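Local structure of antifreeze protein (Marinomonas primoryensis, 3P4G) at residues V149-A155 with S169-M174; N173-D179 with L194-D200; L208-G214 with G229-G233; L267-G273 with R299-F303. The protein binds ice as a hyperactive, calcium-dependent antifreeze protein, probably by holding waters in clathrate-like order on its surface. All blocks are in the same frame, centred on the assembly; numbering follows the deposited sequence. Where two conformers were deposited one is given.

In the fold
Contacts 1, 2 and 3 join neighbouring coils of a right-handed, calcium-binding beta-helix, while contact 4 closes its C-terminal end. Contacts 1 and 3 pair strands of the same parallel face, with branched apolar side chains inside and mainly polar ones outside. Contact 2 takes over where contact 1 stops, sharing Asn173 and Met174. It lies on the calcium turns, where calcium-bound carbonyl and carboxylate oxygens dominate. Contact 3 follows it and shares with it one calcium ion (chain M), which Gly214 binds. Contact 4 is the most thoroughly buried, about 29 Å from contact 1 between centres. There a helix end and a turn replace the next strand, so side-chain packing supplants the backbone ladder.

Contact 1 of 4, residues V149-A155 with S169-M174; sequences VNAALNA and SGIVNM. With CA (calcium ion), chain J; CA (calcium ion), chain K.
Leu153 and Asn154 pair in parallel with Val172 and Asn173, forming adjacent rungs of the right-handed calcium-binding beta-helix. The ladder alternates between the two strands: Leu153 N donates to Ile171 O, Asn173 N to Leu153 O at 2.8 Å, nearly straight, and Ala155 N to Asn173 O. At the turn that leads into the rungs, Val149 O receives two donors, Ser169 N at 2.8 Å and Gly170 N at 3.0 Å. Gly170 suits its place because a beta-carbon there would collide with Ala151 O.

Inward, Val149 CG1 meets Val172 CG2 at 4.0 Å, the two side chains crossing at about a right angle. Val149 reaches it with CG1 anti to the backbone N (chi1 170°). Leu153 CB rests on the same methyl, and Leu162 of strand 161-164 lies against both Leu153 and Val172. Farther along, the chain of Met174 bends at chi2 and chi3 and lays CE on Ala155 CB, 3.6 Å away; a small alanine leaves room for that methyl.

Outward the side chains are mixed, Asn154 and Asn173 standing beside an exposed Ile171. A water joins Asn150 OD1 to Ser169 OG, whose stronger partner is Asn188. Both segments end on metal, Ala155 O and Met174 O each binding its own calcium ion. An aliphatic inside, a mainly polar outside and a calcium-bound carbonyl closing each rung are typical of a calcium-binding parallel beta-helix.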
loop_
_atom_site.group_PDB
_atom_site.type_symbol
_atom_site.label_atom_id
_atom_site.label_comp_id
_atom_site.label_asym_id
_atom_site.label_seq_id
_atom_site.Cartn_x
_atom_site.Cartn_y
_atom_site.Cartn_z
ATOM N N VAL A 149 0.127 -2.909 -8.425
ATOM C CA VAL A 149 -0.927 -3.581 -7.673
ATOM C C VAL A 149 -2.232 -3.337 -8.461
ATOM O O VAL A 149 -2.764 -2.213 -8.490
ATOM C CB VAL A 149 -1.032 -3.055 -6.245
ATOM C CG1 VAL A 149 -2.354 -3.634 -5.551
ATOM C CG2 VAL A 149 0.215 -3.483 -5.428
ATOM N N ASN A 150 -2.722 -4.381 -9.137
ATOM C CA ASN A 150 -3.906 -4.232 -10.044
ATOM C C ASN A 150 -5.208 -4.739 -9.437
ATOM O O ASN A 150 -6.331 -4.445 -9.925
ATOM C CB ASN A 150 -3.637 -4.938 -11.344
ATOM C CG ASN A 150 -2.571 -4.270 -12.115
ATOM O OD1 ASN A 150 -2.455 -3.052 -12.064
ATOM N ND2 ASN A 150 -1.790 -5.047 -12.851
ATOM N N ALA A 151 -5.078 -5.476 -8.356
ATOM C CA ALA A 151 -6.210 -6.111 -7.737
ATOM C C ALA A 151 -6.342 -5.696 -6.248
ATOM O O ALA A 151 -5.801 -4.639 -5.849
ATOM C CB ALA A 151 -6.051 -7.656 -7.913
ATOM N N ALA A 152 -7.066 -6.464 -5.427
ATOM C CA ALA A 152 -7.127 -6.157 -3.990
ATOM C C ALA A 152 -5.829 -6.510 -3.285
ATOM O O ALA A 152 -5.211 -7.521 -3.585
ATOM C CB ALA A 152 -8.296 -6.900 -3.269
ATOM N N LEU A 153 -5.407 -5.690 -2.344
ATOM C CA LEU A 153 -4.267 -6.075 -1.528
ATOM C C LEU A 153 -4.670 -5.714 -0.083
ATOM O O LEU A 153 -4.838 -4.540 0.280
ATOM C CB LEU A 153 -2.982 -5.365 -1.968
ATOM C CG LEU A 153 -1.690 -5.924 -1.344
ATOM C CD1 LEU A 153 -0.468 -5.454 -2.185
ATOM C CD2 LEU A 153 -1.458 -5.537 0.134
ATOM N N ASN A 154 -4.845 -6.741 0.736
ATOM C CA ASN A 154 -5.247 -6.575 2.111
ATOM C C ASN A 154 -4.097 -6.974 3.028
ATOM O O ASN A 154 -3.735 -8.154 3.065
ATOM C CB ASN A 154 -6.489 -7.439 2.340
ATOM C CG ASN A 154 -7.690 -6.902 1.588
ATOM O OD1 ASN A 154 -7.940 -5.704 1.597
ATOM N ND2 ASN A 154 -8.410 -7.778 0.900
ATOM N N ALA A 155 -3.504 -5.999 3.733
ATOM C CA ALA A 155 -2.352 -6.274 4.598
ATOM C C ALA A 155 -2.760 -6.869 5.974
ATOM O O ALA A 155 -1.924 -7.514 6.691
ATOM C CB ALA A 155 -1.519 -5.002 4.745
ATOM N N SER A 169 -3.504 0.415 -9.078
ATOM C CA SER A 169 -4.746 0.545 -9.848
ATOM C C SER A 169 -5.864 -0.177 -9.117
ATOM O O SER A 169 -7.053 0.093 -9.369
ATOM C CB SER A 169 -4.576 -0.033 -11.255
ATOM O OG SER A 169 -3.749 0.796 -12.100
ATOM N N GLY A 170 -5.522 -1.104 -8.224
ATOM C CA GLY A 170 -6.511 -1.777 -7.388
ATOM C C GLY A 170 -6.734 -1.081 -6.046
ATOM O O GLY A 170 -6.467 0.138 -5.896
ATOM N N ILE A 171 -7.296 -1.818 -5.088
ATOM C CA ILE A 171 -7.609 -1.253 -3.779
ATOM C C ILE A 171 -6.685 -1.872 -2.719
ATOM O O ILE A 171 -6.755 -3.095 -2.462
ATOM C CB ILE A 171 -9.121 -1.484 -3.397
ATOM C CG1 ILE A 171 -10.018 -0.699 -4.365
ATOM C CG2 ILE A 171 -9.369 -0.957 -2.005
ATOM C CD1 ILE A 171 -11.472 -1.054 -4.351
ATOM N N VAL A 172 -5.828 -1.033 -2.132
ATOM C CA VAL A 172 -4.925 -1.426 -1.033
ATOM C C VAL A 172 -5.586 -1.037 0.300
ATOM O O VAL A 172 -6.006 0.124 0.487
ATOM C CB VAL A 172 -3.565 -0.695 -1.168
ATOM C CG1 VAL A 172 -2.676 -0.872 0.074
ATOM C CG2 VAL A 172 -2.831 -1.159 -2.401
ATOM N N ASN A 173 -5.713 -2.017 1.187
ATOM C CA ASN A 173 -6.245 -1.786 2.514
ATOM C C ASN A 173 -5.263 -2.332 3.528
ATOM O O ASN A 173 -5.034 -3.536 3.613
ATOM C CB ASN A 173 -7.547 -2.466 2.743
ATOM C CG ASN A 173 -8.313 -1.820 3.900
ATOM O OD1 ASN A 173 -7.838 -1.695 5.103
ATOM N ND2 ASN A 173 -9.469 -1.276 3.522
ATOM N N MET A 174 -4.687 -1.430 4.286
ATOM C CA MET A 174 -3.648 -1.840 5.208
ATOM C C MET A 174 -4.164 -2.328 6.513
ATOM O O MET A 174 -3.395 -2.915 7.302
ATOM C CB MET A 174 -2.654 -0.685 5.401
ATOM C CG MET A 174 -1.942 -0.282 4.079
ATOM S SD MET A 174 -1.034 -1.635 3.267
ATOM C CE MET A 174 0.313 -1.967 4.451
HETATM CA CA CA J . -0.902 -8.293 8.564
HETATM CA CA CA K . -2.216 -3.646 9.179
HETATM O O HOH W 1 -1.650 -0.594 -13.036
HETATM O O HOH W 2 -8.684 -4.147 -0.771
#

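Contact 2 of 4, residues N173-D179 with L194-D200. With CA (calcium ion), chain L; CA (calcium ion), chain K; CA (calcium ion), chain M.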
loop_
_atom_site.group_PDB
_atom_site.type_symbol
_atom_site.label_atom_id
_atom_site.label_comp_id
_atom_site.label_asym_id
_atom_site.label_seq_id
_atom_site.Cartn_x
_atom_site.Cartn_y
_atom_site.Cartn_z
ATOM N N ASN A 173 -5.713 -2.017 1.187
ATOM C CA ASN A 173 -6.245 -1.786 2.514
ATOM C C ASN A 173 -5.263 -2.332 3.528
ATOM O O ASN A 173 -5.034 -3.536 3.613
ATOM C CB ASN A 173 -7.547 -2.466 2.743
ATOM C CG ASN A 173 -8.313 -1.820 3.900
ATOM O OD1 ASN A 173 -7.838 -1.695 5.103
ATOM N ND2 ASN A 173 -9.469 -1.276 3.522
ATOM N N MET A 174 -4.687 -1.430 4.286
ATOM C CA MET A 174 -3.648 -1.840 5.208
ATOM C C MET A 174 -4.164 -2.328 6.513
ATOM O O MET A 174 -3.395 -2.915 7.302
ATOM C CB MET A 174 -2.654 -0.685 5.401
ATOM C CG MET A 174 -1.942 -0.282 4.079
ATOM S SD MET A 174 -1.034 -1.635 3.267
ATOM C CE MET A 174 0.313 -1.967 4.451
ATOM N N GLY A 175 -5.448 -2.120 6.763
ATOM C CA GLY A 175 -6.096 -2.734 7.928
ATOM C C GLY A 175 -5.644 -2.104 9.251
ATOM O O GLY A 175 -5.035 -1.005 9.287
ATOM N N THR A 176 -5.948 -2.773 10.334
ATOM C CA THR A 176 -5.660 -2.219 11.667
ATOM C C THR A 176 -4.133 -2.141 11.887
ATOM O O THR A 176 -3.328 -2.658 11.070
ATOM C CB THR A 176 -6.277 -3.048 12.801
ATOM O OG1 THR A 176 -5.615 -4.323 12.875
ATOM C CG2 THR A 176 -7.863 -3.230 12.606
ATOM N N ASP A 177 -3.781 -1.489 12.990
ATOM C CA ASP A 177 -2.354 -1.288 13.422
ATOM C C ASP A 177 -1.580 -0.308 12.520
ATOM O O ASP A 177 -2.166 0.356 11.645
ATOM C CB ASP A 177 -1.686 -2.671 13.630
ATOM C CG ASP A 177 -2.500 -3.522 14.574
ATOM O OD1 ASP A 177 -3.110 -4.525 14.117
ATOM O OD2 ASP A 177 -2.571 -3.153 15.788
ATOM N N ASN A 178 -0.281 -0.204 12.766
ATOM C CA ASN A 178 0.516 0.950 12.294
ATOM C C ASN A 178 1.304 0.514 11.057
ATOM O O ASN A 178 2.340 -0.148 11.126
ATOM C CB ASN A 178 1.427 1.411 13.362
ATOM C CG ASN A 178 0.674 1.767 14.651
ATOM O OD1 ASN A 178 -0.466 2.280 14.633
ATOM N ND2 ASN A 178 1.319 1.496 15.781
ATOM N N ASP A 179 0.736 0.858 9.928
ATOM C CA ASP A 179 1.227 0.387 8.650
ATOM C C ASP A 179 1.988 1.456 7.850
ATOM O O ASP A 179 1.705 2.658 7.975
ATOM C CB ASP A 179 0.049 -0.014 7.772
ATOM C CG ASP A 179 -0.869 -1.046 8.445
ATOM O OD1 ASP A 179 -0.466 -2.222 8.660
ATOM O OD2 ASP A 179 -2.032 -0.720 8.731
ATOM N N LEU A 194 -5.964 2.741 1.452
ATOM C CA LEU A 194 -6.710 2.969 2.695
ATOM C C LEU A 194 -5.839 2.452 3.814
ATOM O O LEU A 194 -5.576 1.243 3.890
ATOM C CB LEU A 194 -8.058 2.192 2.592
ATOM C CG LEU A 194 -8.803 2.422 1.271
ATOM C CD1 LEU A 194 -10.117 1.533 1.216
ATOM C CD2 LEU A 194 -9.141 3.902 1.115
ATOM N N LEU A 195 -5.349 3.365 4.656
ATOM C CA LEU A 195 -4.384 3.008 5.729
ATOM C C LEU A 195 -5.135 2.479 6.966
ATOM O O LEU A 195 -4.578 1.722 7.800
ATOM C CB LEU A 195 -3.435 4.200 6.032
ATOM C CG LEU A 195 -2.726 4.768 4.822
ATOM C CD1 LEU A 195 -1.980 6.071 5.247
ATOM C CD2 LEU A 195 -1.713 3.770 4.214
ATOM N N ASP A 196 -6.413 2.850 7.040
ATOM C CA ASP A 196 -7.365 2.372 8.061
ATOM C C ASP A 196 -6.950 2.780 9.510
ATOM O O ASP A 196 -6.205 3.753 9.706
ATOM C CB ASP A 196 -7.544 0.863 7.891
ATOM C CG ASP A 196 -8.960 0.386 8.299
ATOM O OD1 ASP A 196 -9.471 -0.572 7.737
ATOM O OD2 ASP A 196 -9.588 1.025 9.147
ATOM N N THR A 197 -7.395 2.041 10.514
ATOM C CA THR A 197 -7.036 2.392 11.911
ATOM C C THR A 197 -5.515 2.270 12.138
ATOM O O THR A 197 -4.783 1.610 11.367
ATOM C CB THR A 197 -7.830 1.595 12.965
ATOM O OG1 THR A 197 -7.277 0.283 13.121
ATOM C CG2 THR A 197 -9.348 1.504 12.606
ATOM N N GLY A 198 -5.029 2.889 13.206
ATOM C CA GLY A 198 -3.588 2.924 13.459
ATOM C C GLY A 198 -2.953 4.226 12.991
ATOM O O GLY A 198 -3.557 5.072 12.263
ATOM N N ASP A 199 -1.652 4.273 13.402
ATOM C CA ASP A 199 -0.861 5.501 13.103
ATOM C C ASP A 199 -0.045 5.154 11.884
ATOM O O ASP A 199 0.969 4.444 11.979
ATOM C CB ASP A 199 0.026 5.914 14.280
ATOM C CG ASP A 199 -0.772 6.465 15.445
ATOM O OD1 ASP A 199 -1.961 6.793 15.251
ATOM O OD2 ASP A 199 -0.294 6.605 16.591
ATOM N N ASP A 200 -0.567 5.485 10.657
ATOM C CA ASP A 200 0.006 4.976 9.402
ATOM C C ASP A 200 0.831 5.985 8.628
ATOM O O ASP A 200 0.577 7.189 8.760
ATOM C CB ASP A 200 -1.123 4.512 8.511
ATOM C CG ASP A 200 -2.055 3.472 9.218
ATOM O OD1 ASP A 200 -1.701 2.290 9.401
ATOM O OD2 ASP A 200 -3.165 3.851 9.555
HETATM CA CA CA L . -3.458 0.871 9.691
HETATM CA CA CA K . -2.216 -3.646 9.179
HETATM CA CA CA M . -4.661 5.518 10.235
HETATM O O HOH W 3 -5.096 0.082 14.949
#
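Six oxygens from Gly175, Asp177, Asp179, Leu195, Thr197 and Asp200 enclose the calcium ion of chain L, three from each turn. Four are backbone carbonyls, and two are carboxylate atoms, Asp179 OD2 and Asp200 OD1. Each carboxylate bridges two ions: Asp179 OD1 binds the calcium of chain K, and Asp200 OD2 that of chain M. Metal thus occupies these crowded acceptors, and its charge probably offsets their mutual repulsion. Asp200 OD1 also accepts Asp179 N at 2.9 Å, met on its anti side.

Outside the metal shell, Met174 N ends the strand ladder on Leu194 O at 2.8 Å. Asn178 OD1 takes Asp199 N at 2.6 Å in a nearly straight bond, tying the turn crests together. Asp177 N donates a hydrogen bond to a water that also meets Thr197 OG1. Thr176 OG1 donates to Asp177 OD1, approaching from above the carboxylate plane. Gly198 fits because a beta-carbon would strike Asp177 O.

Asn173 makes an Asx turn. With CG anti to the backbone N (chi1 -159°), OD1 accepts Gly175 N on an in-plane lone pair at 2.9 Å, while ND2 lies 3.7 Å from Leu194 CD1. In the next coil Asp196 OD2 accepts from Thr197 N. With an alanine in place of Asn173, Gly175 N would probably lose its acceptor and a gap open beside Leu194. Stacked glycine- and aspartate-rich turns of this kind, with calcium between successive coils, resemble RTX-like calcium repeats; in this protein the outward Thr and Asx side chains of the turns probably contribute to the ice-binding surface.

Contact 3 of 4, residues L208-G214 with G229-G233. With CA (calcium ion), chain M; CA (calcium ion), chain N.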
loop_
_atom_site.group_PDB
_atom_site.type_symbol
_atom_site.label_atom_id
_atom_site.label_comp_id
_atom_site.label_asym_id
_atom_site.label_seq_id
_atom_site.Cartn_x
_atom_site.Cartn_y
_atom_site.Cartn_z
ATOM N N LEU A 208 -1.150 11.352 -7.536
ATOM C CA LEU A 208 -2.382 10.801 -6.962
ATOM C C LEU A 208 -3.568 11.218 -7.813
ATOM O O LEU A 208 -4.014 12.389 -7.737
ATOM C CB LEU A 208 -2.594 11.312 -5.531
ATOM C CG LEU A 208 -3.891 10.862 -4.856
ATOM C CD1 LEU A 208 -4.030 9.347 -4.847
ATOM C CD2 LEU A 208 -3.997 11.422 -3.421
ATOM N N PHE A 209 -4.033 10.283 -8.657
ATOM C CA PHE A 209 -5.236 10.457 -9.458
ATOM C C PHE A 209 -6.419 9.700 -8.829
ATOM O O PHE A 209 -7.586 10.032 -9.133
ATOM C CB PHE A 209 -5.014 9.986 -10.903
ATOM C CG PHE A 209 -3.887 10.692 -11.626
ATOM C CD1 PHE A 209 -3.569 12.019 -11.342
ATOM C CD2 PHE A 209 -3.180 10.027 -12.601
ATOM C CE1 PHE A 209 -2.529 12.653 -12.043
ATOM C CE2 PHE A 209 -2.150 10.659 -13.335
ATOM C CZ PHE A 209 -1.836 11.968 -13.054
ATOM N N GLY A 210 -6.134 8.702 -7.982
ATOM C CA GLY A 210 -7.189 7.935 -7.231
ATOM C C GLY A 210 -7.449 8.530 -5.853
ATOM O O GLY A 210 -7.567 9.748 -5.718
ATOM N N GLU A 211 -7.516 7.692 -4.829
ATOM C CA GLU A 211 -7.865 8.142 -3.485
ATOM C C GLU A 211 -6.907 7.573 -2.449
ATOM O O GLU A 211 -6.421 6.424 -2.590
ATOM C CB GLU A 211 -9.294 7.680 -3.136
ATOM C CG GLU A 211 -10.369 8.218 -4.129
ATOM C CD GLU A 211 -11.758 8.093 -3.575
ATOM O OE1 GLU A 211 -12.144 6.966 -3.175
ATOM O OE2 GLU A 211 -12.454 9.124 -3.526
ATOM N N VAL A 212 -6.720 8.346 -1.386
ATOM C CA VAL A 212 -5.942 7.947 -0.198
ATOM C C VAL A 212 -6.793 8.290 1.028
ATOM O O VAL A 212 -7.444 9.348 1.088
ATOM C CB VAL A 212 -4.605 8.692 -0.126
ATOM C CG1 VAL A 212 -3.963 8.637 1.299
ATOM C CG2 VAL A 212 -3.649 8.213 -1.220
ATOM N N ASP A 213 -6.787 7.375 2.004
ATOM C CA ASP A 213 -7.509 7.631 3.242
ATOM C C ASP A 213 -6.573 7.210 4.373
ATOM O O ASP A 213 -6.148 6.040 4.435
ATOM C CB ASP A 213 -8.789 6.784 3.277
ATOM C CG ASP A 213 -9.772 7.244 4.342
ATOM O OD1 ASP A 213 -9.350 7.702 5.417
ATOM O OD2 ASP A 213 -11.000 7.290 4.033
ATOM N N GLY A 214 -6.278 8.151 5.256
ATOM C CA GLY A 214 -5.393 7.891 6.434
ATOM C C GLY A 214 -6.135 7.044 7.467
ATOM O O GLY A 214 -5.522 6.279 8.269
ATOM N N GLY A 229 -6.861 13.620 -7.375
ATOM C CA GLY A 229 -7.882 12.762 -6.747
ATOM C C GLY A 229 -8.181 13.242 -5.315
ATOM O O GLY A 229 -8.167 14.450 -5.040
ATOM N N ASN A 230 -8.417 12.322 -4.399
ATOM C CA ASN A 230 -8.898 12.717 -3.077
ATOM C C ASN A 230 -7.952 12.248 -2.013
ATOM O O ASN A 230 -7.455 11.136 -2.081
ATOM C CB ASN A 230 -10.273 12.122 -2.813
ATOM C CG ASN A 230 -11.307 12.606 -3.797
ATOM O OD1 ASN A 230 -12.153 11.830 -4.263
ATOM N ND2 ASN A 230 -11.251 13.874 -4.131
ATOM N N ILE A 231 -7.761 13.077 -0.997
ATOM C CA ILE A 231 -7.022 12.665 0.205
ATOM C C ILE A 231 -7.928 12.942 1.418
ATOM O O ILE A 231 -8.432 14.062 1.552
ATOM C CB ILE A 231 -5.708 13.477 0.396
ATOM C CG1 ILE A 231 -4.735 13.286 -0.763
ATOM C CG2 ILE A 231 -5.015 13.102 1.780
ATOM C CD1 ILE A 231 -3.500 14.234 -0.723
ATOM N N GLN A 232 -8.119 11.933 2.281
ATOM C CA GLN A 232 -8.795 12.107 3.563
ATOM C C GLN A 232 -7.775 11.807 4.664
ATOM O O GLN A 232 -7.173 10.740 4.635
ATOM C CB GLN A 232 -9.994 11.125 3.641
ATOM C CG GLN A 232 -10.685 11.086 4.976
ATOM C CD GLN A 232 -11.203 12.457 5.399
ATOM O OE1 GLN A 232 -10.741 13.060 6.382
ATOM N NE2 GLN A 232 -12.190 12.952 4.643
ATOM N N GLY A 233 -7.575 12.729 5.599
ATOM C CA GLY A 233 -6.652 12.471 6.717
ATOM C C GLY A 233 -7.349 11.569 7.726
ATOM O O GLY A 233 -6.661 10.802 8.450
HETATM CA CA CA M . -4.661 5.518 10.235
HETATM CA CA CA N . -6.044 10.000 10.583
#
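Leu208 turns its CG away from the backbone N (chi1 177°) and bends at chi2 (56°), bringing CD2 to 3.3 Å from Ile231 CG1, tighter than usual van der Waals contact. Glu211 and Asn230 both place CG anti to the carbonyl carbon, and from paired positions in the parallel ladder they run side by side on the outer face. Glu211 OE2 and Asn230 OD1, two acceptors as modelled, form no hydrogen bond; Glu211 OE1 has a salt bridge to Lys192.

These are parallel rungs of the calcium beta-helix, the axes of strands 211-213 and 230-232 being 4.8 Å apart. Asn230 N bonds to Gly210 O, Val212 N to Asn230 O at 3.0 Å, and Gln232 N to Val212 O. Ile221 of strand 220-223 covers Val212 and Ile231 inside, where branched aliphatics fill the coil. Gly229 suits its tight turn, since a beta-carbon would run into Gly210 O.

Asp213 OD1 is hydrogen-bonded to Gly215 and passes Gln232 CG at 3.7 Å. Replacing Asp213 by alanine is likely to leave Gly215 without that partner and Gln232 with less beside it. Gly214 N bonds to Gln232 O at 2.8 Å, and Gly214 O binds the calcium ion of chain M.

Contact 4 of 4, residues L267-G273 with R299-F303. With CA (calcium ion), chain P.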
loop_
_atom_site.group_PDB
_atom_site.type_symbol
_atom_site.label_atom_id
_atom_site.label_comp_id
_atom_site.label_asym_id
_atom_site.label_seq_id
_atom_site.Cartn_x
_atom_site.Cartn_y
_atom_site.Cartn_z
ATOM N N LEU A 267 -1.940 25.470 -5.901
ATOM C CA LEU A 267 -3.085 24.917 -5.198
ATOM C C LEU A 267 -4.383 25.388 -5.860
ATOM O O LEU A 267 -4.830 26.537 -5.641
ATOM C CB LEU A 267 -3.070 25.312 -3.687
ATOM C CG LEU A 267 -4.252 24.748 -2.913
ATOM C CD1 LEU A 267 -4.155 23.175 -2.873
ATOM C CD2 LEU A 267 -4.270 25.321 -1.475
ATOM N N HIS A 268 -4.949 24.519 -6.697
ATOM C CA HIS A 268 -6.206 24.858 -7.381
ATOM C C HIS A 268 -7.403 24.144 -6.782
ATOM O O HIS A 268 -8.554 24.559 -7.043
ATOM C CB HIS A 268 -6.108 24.563 -8.873
ATOM C CG HIS A 268 -4.979 25.284 -9.531
ATOM N ND1 HIS A 268 -5.038 26.620 -9.849
ATOM C CD2 HIS A 268 -3.733 24.873 -9.866
ATOM C CE1 HIS A 268 -3.893 27.000 -10.390
ATOM N NE2 HIS A 268 -3.083 25.960 -10.410
ATOM N N GLY A 269 -7.140 23.073 -6.029
ATOM C CA GLY A 269 -8.213 22.162 -5.587
ATOM C C GLY A 269 -8.894 22.564 -4.303
ATOM O O GLY A 269 -8.614 23.625 -3.762
ATOM N N THR A 270 -9.826 21.734 -3.848
ATOM C CA THR A 270 -10.605 22.028 -2.616
ATOM C C THR A 270 -9.832 21.487 -1.413
ATOM O O THR A 270 -9.390 20.315 -1.415
ATOM C CB THR A 270 -12.016 21.379 -2.709
ATOM O OG1 THR A 270 -12.732 22.021 -3.776
ATOM C CG2 THR A 270 -12.860 21.509 -1.348
ATOM N N VAL A 271 -9.677 22.314 -0.388
ATOM C CA VAL A 271 -8.917 21.892 0.807
ATOM C C VAL A 271 -9.710 22.255 2.054
ATOM O O VAL A 271 -10.305 23.345 2.134
ATOM C CB VAL A 271 -7.474 22.506 0.899
ATOM C CG1 VAL A 271 -6.606 22.018 -0.246
ATOM C CG2 VAL A 271 -7.490 24.086 0.926
ATOM N N ALA A 272 -9.754 21.319 2.997
ATOM C CA ALA A 272 -10.506 21.527 4.262
ATOM C C ALA A 272 -9.758 21.014 5.453
ATOM O O ALA A 272 -9.273 19.874 5.469
ATOM C CB ALA A 272 -11.901 20.873 4.188
ATOM N N GLY A 273 -9.655 21.857 6.467
ATOM C CA GLY A 273 -9.105 21.423 7.767
ATOM C C GLY A 273 -10.121 20.551 8.524
ATOM O O GLY A 273 -9.709 19.665 9.332
ATOM N N ARG A 299 -10.363 29.636 -0.960
ATOM C CA ARG A 299 -10.101 28.164 -0.932
ATOM C C ARG A 299 -9.546 27.722 0.434
ATOM O O ARG A 299 -9.865 26.604 0.928
ATOM C CB ARG A 299 -9.081 27.877 -2.071
ATOM C CG ARG A 299 -8.364 26.511 -2.145
ATOM C CD ARG A 299 -7.635 26.315 -3.533
ATOM N NE ARG A 299 -8.533 26.723 -4.620
ATOM C CZ ARG A 299 -8.301 27.682 -5.491
ATOM N NH1 ARG A 299 -7.118 28.330 -5.547
ATOM N NH2 ARG A 299 -9.238 27.949 -6.400
ATOM N N VAL A 300 -8.709 28.589 1.021
ATOM C CA VAL A 300 -7.961 28.201 2.252
ATOM C C VAL A 300 -8.483 28.844 3.522
ATOM O O VAL A 300 -7.935 28.584 4.602
ATOM C CB VAL A 300 -6.406 28.444 2.130
ATOM C CG1 VAL A 300 -5.832 27.628 0.948
ATOM C CG2 VAL A 300 -6.084 29.957 2.028
ATOM N N ALA A 301 -9.504 29.690 3.381
ATOM C CA ALA A 301 -10.060 30.448 4.499
ATOM C C ALA A 301 -10.583 29.614 5.646
ATOM O O ALA A 301 -10.652 30.114 6.779
ATOM C CB ALA A 301 -11.154 31.373 4.014
ATOM N N ASN A 302 -10.930 28.356 5.385
ATOM C CA ASN A 302 -11.436 27.493 6.436
ATOM C C ASN A 302 -10.322 27.085 7.450
ATOM O O ASN A 302 -10.634 26.718 8.586
ATOM C CB ASN A 302 -12.144 26.283 5.835
ATOM C CG ASN A 302 -11.195 25.387 5.056
ATOM O OD1 ASN A 302 -10.977 25.566 3.820
ATOM N ND2 ASN A 302 -10.583 24.485 5.755
ATOM N N PHE A 303 -9.048 27.258 7.049
ATOM C CA PHE A 303 -7.917 26.897 7.928
ATOM C C PHE A 303 -7.707 27.915 9.039
ATOM O O PHE A 303 -7.722 29.120 8.785
ATOM C CB PHE A 303 -6.632 26.727 7.150
ATOM C CG PHE A 303 -6.524 25.383 6.503
ATOM C CD1 PHE A 303 -7.164 25.137 5.277
ATOM C CD2 PHE A 303 -5.790 24.343 7.135
ATOM C CE1 PHE A 303 -7.099 23.816 4.693
ATOM C CE2 PHE A 303 -5.700 23.054 6.569
ATOM C CZ PHE A 303 -6.348 22.795 5.344
HETATM CA CA CA P . -8.953 18.858 11.343
HETATM O O HOH W 4 -11.296 24.844 -0.561
#
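Apolar packing begins where Val271 CG2 touches both Val300 CG1, at 3.9 Å, and Phe303 CE1, at 3.8 Å. Leu267 CD2 approaches the same Val300 methyl to 3.7 Å. Val271 can serve two neighbours because chi1 -64° sets CG1 beside the backbone N and leaves CG2 between the N and the carbonyl carbon, directed at the cap. Ile280 of strand 279-282 lies against Leu267, Val300 and Phe303, joining this cluster to the interior of the coil.

A CH-pi contact comes next. Gly273 CA sits over the face of the Phe303 ring, 4.2 Å from its centroid and 24° off the ring normal. The bare CA of the glycine presents its hydrogen to the ring.

Polar contacts gather round Arg299, whose chain bends at chi3. Its guanidinium has His268 O over one face, and NH1 lies 2.9 Å from Leu267 O. Beside it, Val271 N donates to a water 3.0 Å away, which in turn probably donates to Arg299 O.

Two backbone features complete the region: a type I turn, with Phe303 N bonded to Val300 O, and Gly273 O, which binds the calcium ion of chain P. No direct backbone hydrogen bond links the two segments. Strand 270-272 is the outermost of its parallel face, and covering it with aliphatic and aromatic side chains, an arginine and a water is consistent with a cap on the C-terminal end of the beta-helix.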